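PDB 3EO7: putative Nitroreductase from Anabaena variabilis ATCC 29413, which binds flavin mononucleotide and probably acts as an oxidoreductase of the nitroreductase family. Local coordinates for residues 142-147 / 158-163; 316-321 / 354-359. All blocks are in the same frame, centred on the assembly; numbering follows the deposited sequence.

Contact 1: 142-147 / 158-163; sequences DVWQSL and ESTQLA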
loop_
_atom_site.group_PDB
_atom_site.type_symbol
_atom_site.label_atom_id
_atom_site.label_comp_id
_atom_site.label_asym_id
_atom_site.label_seq_id
_atom_site.Cartn_x
_atom_site.Cartn_y
_atom_site.Cartn_z
ATOM N N ASP A 142 29.317 -6.757 -4.784
ATOM C CA ASP A 142 28.857 -6.502 -3.416
ATOM C C ASP A 142 28.402 -5.060 -3.307
ATOM O O ASP A 142 29.217 -4.133 -3.245
ATOM C CB ASP A 142 29.888 -6.809 -2.338
ATOM C CG ASP A 142 29.237 -6.956 -0.971
ATOM O OD1 ASP A 142 28.307 -7.786 -0.855
ATOM O OD2 ASP A 142 29.636 -6.269 -0.015
ATOM N N VAL A 143 27.087 -4.910 -3.209
ATOM C CA VAL A 143 26.399 -3.629 -3.213
ATOM C C VAL A 143 25.858 -3.254 -1.829
ATOM O O VAL A 143 25.295 -2.167 -1.656
ATOM C CB VAL A 143 25.190 -3.664 -4.176
ATOM C CG1 VAL A 143 25.627 -3.946 -5.643
ATOM C CG2 VAL A 143 24.150 -4.685 -3.717
ATOM N N TRP A 144 26.055 -4.118 -0.835
ATOM C CA TRP A 144 25.423 -3.900 0.474
ATOM C C TRP A 144 25.848 -2.591 1.142
ATOM O O TRP A 144 24.990 -1.828 1.627
ATOM C CB TRP A 144 25.663 -5.096 1.407
ATOM C CG TRP A 144 24.669 -5.192 2.496
ATOM C CD1 TRP A 144 24.833 -4.827 3.783
ATOM C CD2 TRP A 144 23.316 -5.634 2.373
ATOM N NE1 TRP A 144 23.694 -5.063 4.494
ATOM C CE2 TRP A 144 22.741 -5.564 3.646
ATOM C CE3 TRP A 144 22.551 -6.126 1.317
ATOM C CZ2 TRP A 144 21.434 -5.969 3.901
ATOM C CZ3 TRP A 144 21.257 -6.521 1.568
ATOM C CH2 TRP A 144 20.705 -6.433 2.846
ATOM N N GLN A 145 27.150 -2.321 1.164
ATOM C CA GLN A 145 27.620 -1.090 1.769
ATOM C C GLN A 145 27.009 0.148 1.103
ATOM O O GLN A 145 26.648 1.112 1.801
ATOM C CB GLN A 145 29.138 -1.014 1.813
ATOM C CG GLN A 145 29.594 0.228 2.546
ATOM C CD GLN A 145 31.060 0.238 2.811
ATOM O OE1 GLN A 145 31.652 -0.796 3.117
ATOM N NE2 GLN A 145 31.663 1.414 2.713
ATOM N N SER A 146 26.889 0.129 -0.225
ATOM C CA SER A 146 26.259 1.248 -0.950
ATOM C C SER A 146 24.796 1.425 -0.503
ATOM O O SER A 146 24.297 2.551 -0.387
ATOM C CB SER A 146 26.358 1.086 -2.477
ATOM O OG SER A 146 25.666 -0.058 -2.958
ATOM N N LEU A 147 24.109 0.313 -0.260
ATOM C CA LEU A 147 22.730 0.366 0.210
ATOM C C LEU A 147 22.699 0.930 1.629
ATOM O O LEU A 147 21.847 1.751 1.961
ATOM C CB LEU A 147 22.053 -1.012 0.132
ATOM C CG LEU A 147 20.561 -0.995 0.539
ATOM C CD1 LEU A 147 19.705 0.026 -0.284
ATOM C CD2 LEU A 147 20.028 -2.426 0.397
ATOM N N GLU A 158 22.335 -3.807 9.021
ATOM C CA GLU A 158 23.519 -4.407 9.584
ATOM C C GLU A 158 23.306 -5.900 9.955
ATOM O O GLU A 158 24.219 -6.692 9.817
ATOM C CB GLU A 158 24.002 -3.558 10.758
ATOM C CG GLU A 158 25.516 -3.800 11.074
ATOM C CD GLU A 158 26.462 -3.309 9.943
ATOM O OE1 GLU A 158 26.667 -2.079 9.816
ATOM O OE2 GLU A 158 27.022 -4.151 9.207
ATOM N N SER A 159 22.089 -6.257 10.367
ATOM C CA SER A 159 21.727 -7.594 10.834
ATOM C C SER A 159 21.269 -8.568 9.735
ATOM O O SER A 159 21.357 -9.795 9.869
ATOM C CB SER A 159 20.514 -7.458 11.806
ATOM O OG SER A 159 20.387 -6.131 12.326
ATOM N N THR A 160 20.842 -8.004 8.633
ATOM C CA THR A 160 20.205 -8.761 7.570
ATOM C C THR A 160 21.117 -9.063 6.383
ATOM O O THR A 160 22.197 -8.481 6.245
ATOM C CB THR A 160 18.936 -8.006 7.116
ATOM O OG1 THR A 160 19.293 -6.675 6.714
ATOM C CG2 THR A 160 17.909 -7.974 8.267
ATOM N N GLN A 161 20.647 -9.994 5.552
ATOM C CA GLN A 161 21.386 -10.514 4.415
ATOM C C GLN A 161 20.722 -10.281 3.055
ATOM O O GLN A 161 21.327 -10.557 2.007
ATOM C CB GLN A 161 21.555 -12.033 4.625
ATOM C CG GLN A 161 22.197 -12.363 5.952
ATOM C CD GLN A 161 23.643 -11.963 5.974
ATOM O OE1 GLN A 161 24.354 -12.148 4.981
ATOM N NE2 GLN A 161 24.106 -11.412 7.113
ATOM N N LEU A 162 19.466 -9.854 3.079
ATOM C CA LEU A 162 18.773 -9.499 1.863
ATOM C C LEU A 162 17.716 -8.439 2.159
ATOM O O LEU A 162 17.283 -8.276 3.276
ATOM C CB LEU A 162 18.156 -10.706 1.157
ATOM C CG LEU A 162 16.903 -11.385 1.696
ATOM C CD1 LEU A 162 16.444 -12.400 0.647
ATOM C CD2 LEU A 162 17.175 -12.039 3.027
ATOM N N ALA A 163 17.333 -7.736 1.118
ATOM C CA ALA A 163 16.348 -6.677 1.191
ATOM C C ALA A 163 15.529 -6.670 -0.077
ATOM O O ALA A 163 16.018 -6.994 -1.172
ATOM C CB ALA A 163 17.030 -5.289 1.349
#
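W144 carries its indole with CG trans to the backbone N (chi1 -158°), which sends the ring from the first turn of helix 144-150 across to the bend leading into strand 162-169; there T160 holds OG1 between its own N and carbonyl carbon (chi1 56°), turned to the indole rim. The two side chains cross at about a right angle. W144 CZ2 does much of the touching: T160 OG1 lies in the ring plane at the edge, 3.6 Å from it, and T160 O comes in obliquely at 3.5 Å. One step round the rim, W144 CH2 is 3.6 Å from L162 N and 4.1 Å from A163 CB, while W144 CZ3 approaches L162 CA at 3.9 Å. In the alpha+beta nitroreductase fold, helices pack against a central antiparallel sheet, and here the helical connection between strands 134-139 and 162-169 is folded back onto the latter strand. W144 NE1 bonds to L157 O, which holds the indole from its nitrogen as well as by its six-membered ring. On the other side of the contact, T160 is fixed by bonds from OG1 to A156 O and from R116 NH1 to its O. One turn further along the helix, L147 CD2 meets A163 CB at 4.3 Å, and both W144 and L147 also rest on V114 of the adjoining strand 109-115.

Contact 2: 316-321 / 354-359; sequences APIYWG and LDFTYQ
F356, near the end of helix 347-358, meets W320 of the loop before helix 325-333 in an edge-to-face aromatic pair, which ties that loop to a helix of the second nitroreductase-family region. F356 CB starts the contact, 3.9 Å from I318 CD1. With CG trans to the backbone N (chi1 177°), the phenyl ring turns one face to the edge of the indole. Its CG lies 3.9 Å from W320 CZ2. On the near rim, F356 CD1 is 3.4 Å from W320 NE1, and F356 CE1 is equally close to that nitrogen. At the tip, F356 CZ reaches W320 CZ2 at 3.7 Å. W320 CZ2 therefore sits over the centre of the phenyl face, with the two ring planes at 54°. Replacing F356 by an alanine would probably leave the indole edge without the face it rests on and set W320 freer to turn. The loop has other holds: Q366 bonds both I318 O and W320 N, and I318 also packs on A470 of helix 452-473. One residue before F356, D355 OD1 is bonded to N362 ND2, and D355 OD2 lies 3.6 Å from P317 CA.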
loop_
_atom_site.group_PDB
_atom_site.type_symbol
_atom_site.label_atom_id
_atom_site.label_comp_id
_atom_site.label_asym_id
_atom_site.label_seq_id
_atom_site.Cartn_x
_atom_site.Cartn_y
_atom_site.Cartn_z
ATOM N N ALA A 316 -13.628 -10.146 18.657
ATOM C CA ALA A 316 -12.914 -11.432 18.650
ATOM C C ALA A 316 -12.104 -11.377 17.340
ATOM O O ALA A 316 -12.501 -10.694 16.371
ATOM C CB ALA A 316 -13.905 -12.602 18.631
ATOM N N PRO A 317 -10.948 -12.055 17.301
ATOM C CA PRO A 317 -10.085 -11.979 16.101
ATOM C C PRO A 317 -10.526 -12.885 14.974
ATOM O O PRO A 317 -11.185 -13.902 15.218
ATOM C CB PRO A 317 -8.728 -12.465 16.615
ATOM C CG PRO A 317 -9.076 -13.435 17.691
ATOM C CD PRO A 317 -10.363 -12.912 18.350
ATOM N N ILE A 318 -10.161 -12.528 13.752
ATOM C CA ILE A 318 -10.378 -13.384 12.593
ATOM C C ILE A 318 -9.433 -14.571 12.751
ATOM O O ILE A 318 -8.252 -14.392 13.051
ATOM C CB ILE A 318 -10.047 -12.644 11.268
ATOM C CG1 ILE A 318 -11.049 -11.516 11.015
ATOM C CG2 ILE A 318 -10.055 -13.591 10.083
ATOM C CD1 ILE A 318 -10.766 -10.671 9.775
ATOM N N TYR A 319 -9.954 -15.779 12.550
ATOM C CA TYR A 319 -9.145 -17.004 12.623
ATOM C C TYR A 319 -8.626 -17.295 11.231
ATOM O O TYR A 319 -9.413 -17.466 10.303
ATOM C CB TYR A 319 -9.950 -18.176 13.151
ATOM C CG TYR A 319 -9.142 -19.457 13.170
ATOM C CD1 TYR A 319 -7.946 -19.537 13.885
ATOM C CD2 TYR A 319 -9.576 -20.576 12.480
ATOM C CE1 TYR A 319 -7.206 -20.727 13.915
ATOM C CE2 TYR A 319 -8.858 -21.754 12.512
ATOM C CZ TYR A 319 -7.682 -21.826 13.216
ATOM O OH TYR A 319 -7.003 -23.032 13.207
ATOM N N TRP A 320 -7.299 -17.319 11.098
ATOM C CA TRP A 320 -6.654 -17.523 9.795
ATOM C C TRP A 320 -6.231 -18.955 9.471
ATOM O O TRP A 320 -5.496 -19.163 8.509
ATOM C CB TRP A 320 -5.453 -16.592 9.672
ATOM C CG TRP A 320 -5.842 -15.138 9.626
ATOM C CD1 TRP A 320 -5.749 -14.217 10.634
ATOM C CD2 TRP A 320 -6.389 -14.462 8.504
ATOM N NE1 TRP A 320 -6.191 -12.981 10.190
ATOM C CE2 TRP A 320 -6.591 -13.108 8.884
ATOM C CE3 TRP A 320 -6.702 -14.849 7.192
ATOM C CZ2 TRP A 320 -7.120 -12.169 8.010
ATOM C CZ3 TRP A 320 -7.201 -13.891 6.313
ATOM C CH2 TRP A 320 -7.382 -12.567 6.727
ATOM N N GLY A 321 -6.718 -19.936 10.240
ATOM C CA GLY A 321 -6.404 -21.341 10.012
ATOM C C GLY A 321 -5.101 -21.768 10.637
ATOM O O GLY A 321 -4.271 -20.943 11.048
ATOM N N LEU A 354 -12.098 -4.304 11.048
ATOM C CA LEU A 354 -11.352 -3.248 11.730
ATOM C C LEU A 354 -10.295 -3.838 12.663
ATOM O O LEU A 354 -9.207 -3.277 12.825
ATOM C CB LEU A 354 -12.298 -2.331 12.499
ATOM C CG LEU A 354 -13.285 -1.525 11.658
ATOM C CD1 LEU A 354 -14.262 -0.689 12.578
ATOM C CD2 LEU A 354 -12.519 -0.639 10.664
ATOM N N ASP A 355 -10.629 -4.941 13.301
ATOM C CA ASP A 355 -9.707 -5.580 14.235
ATOM C C ASP A 355 -8.442 -6.062 13.526
ATOM O O ASP A 355 -7.338 -5.803 13.981
ATOM C CB ASP A 355 -10.398 -6.760 14.923
ATOM C CG ASP A 355 -9.549 -7.364 16.025
ATOM O OD1 ASP A 355 -9.324 -6.682 17.040
ATOM O OD2 ASP A 355 -9.134 -8.543 15.864
ATOM N N PHE A 356 -8.614 -6.734 12.392
ATOM C CA PHE A 356 -7.473 -7.259 11.660
ATOM C C PHE A 356 -6.629 -6.115 11.087
ATOM O O PHE A 356 -5.415 -6.197 11.029
ATOM C CB PHE A 356 -7.885 -8.225 10.575
ATOM C CG PHE A 356 -6.717 -8.709 9.764
ATOM C CD1 PHE A 356 -5.798 -9.572 10.346
ATOM C CD2 PHE A 356 -6.521 -8.323 8.462
ATOM C CE1 PHE A 356 -4.691 -10.028 9.634
ATOM C CE2 PHE A 356 -5.409 -8.800 7.728
ATOM C CZ PHE A 356 -4.491 -9.642 8.330
ATOM N N THR A 357 -7.300 -5.044 10.661
ATOM C CA THR A 357 -6.613 -3.953 9.992
ATOM C C THR A 357 -5.864 -3.066 10.976
ATOM O O THR A 357 -4.708 -2.729 10.739
ATOM C CB THR A 357 -7.627 -3.122 9.199
ATOM O OG1 THR A 357 -8.281 -3.981 8.249
ATOM C CG2 THR A 357 -6.938 -1.913 8.494
ATOM N N TYR A 358 -6.539 -2.690 12.061
ATOM C CA TYR A 358 -6.011 -1.742 13.050
ATOM C C TYR A 358 -5.512 -2.263 14.389
ATOM O O TYR A 358 -4.937 -1.477 15.152
ATOM C CB TYR A 358 -7.074 -0.669 13.338
ATOM C CG TYR A 358 -7.441 0.171 12.130
ATOM C CD1 TYR A 358 -6.748 1.319 11.836
ATOM C CD2 TYR A 358 -8.493 -0.185 11.302
ATOM C CE1 TYR A 358 -7.095 2.121 10.741
ATOM C CE2 TYR A 358 -8.837 0.602 10.194
ATOM C CZ TYR A 358 -8.134 1.758 9.938
ATOM O OH TYR A 358 -8.463 2.563 8.873
ATOM N N GLN A 359 -5.770 -3.538 14.691
ATOM C CA GLN A 359 -5.432 -4.162 15.981
ATOM C C GLN A 359 -4.577 -5.410 15.774
ATOM O O GLN A 359 -4.933 -6.529 16.203
ATOM C CB GLN A 359 -6.717 -4.491 16.749
ATOM C CG GLN A 359 -7.764 -3.357 16.790
ATOM C CD GLN A 359 -7.351 -2.089 17.539
ATOM O OE1 GLN A 359 -6.605 -2.135 18.537
ATOM N NE2 GLN A 359 -7.887 -0.937 17.091
#

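From the N terminus, contact 1 comes first, in the first nitroreductase-family region. It closes a short excursion of ten intervening residues, six of them helical, and ties helix 144-150 to the seven-stranded antiparallel sheet. Contact 2 opens long after that loop has closed, so the two are in series and neither nest nor cross. It closes a longer loop of 32 residues, containing helix 325-333, the FMN-binding residues R334, R335 and S336, and most of helix 347-358, and joins the segment after strand 310-312 to the C-terminal end of that helix. The side chain of W320 is about 9 Å from that of R334. The centres of contact 1 and contact 2 are 34 Å apart.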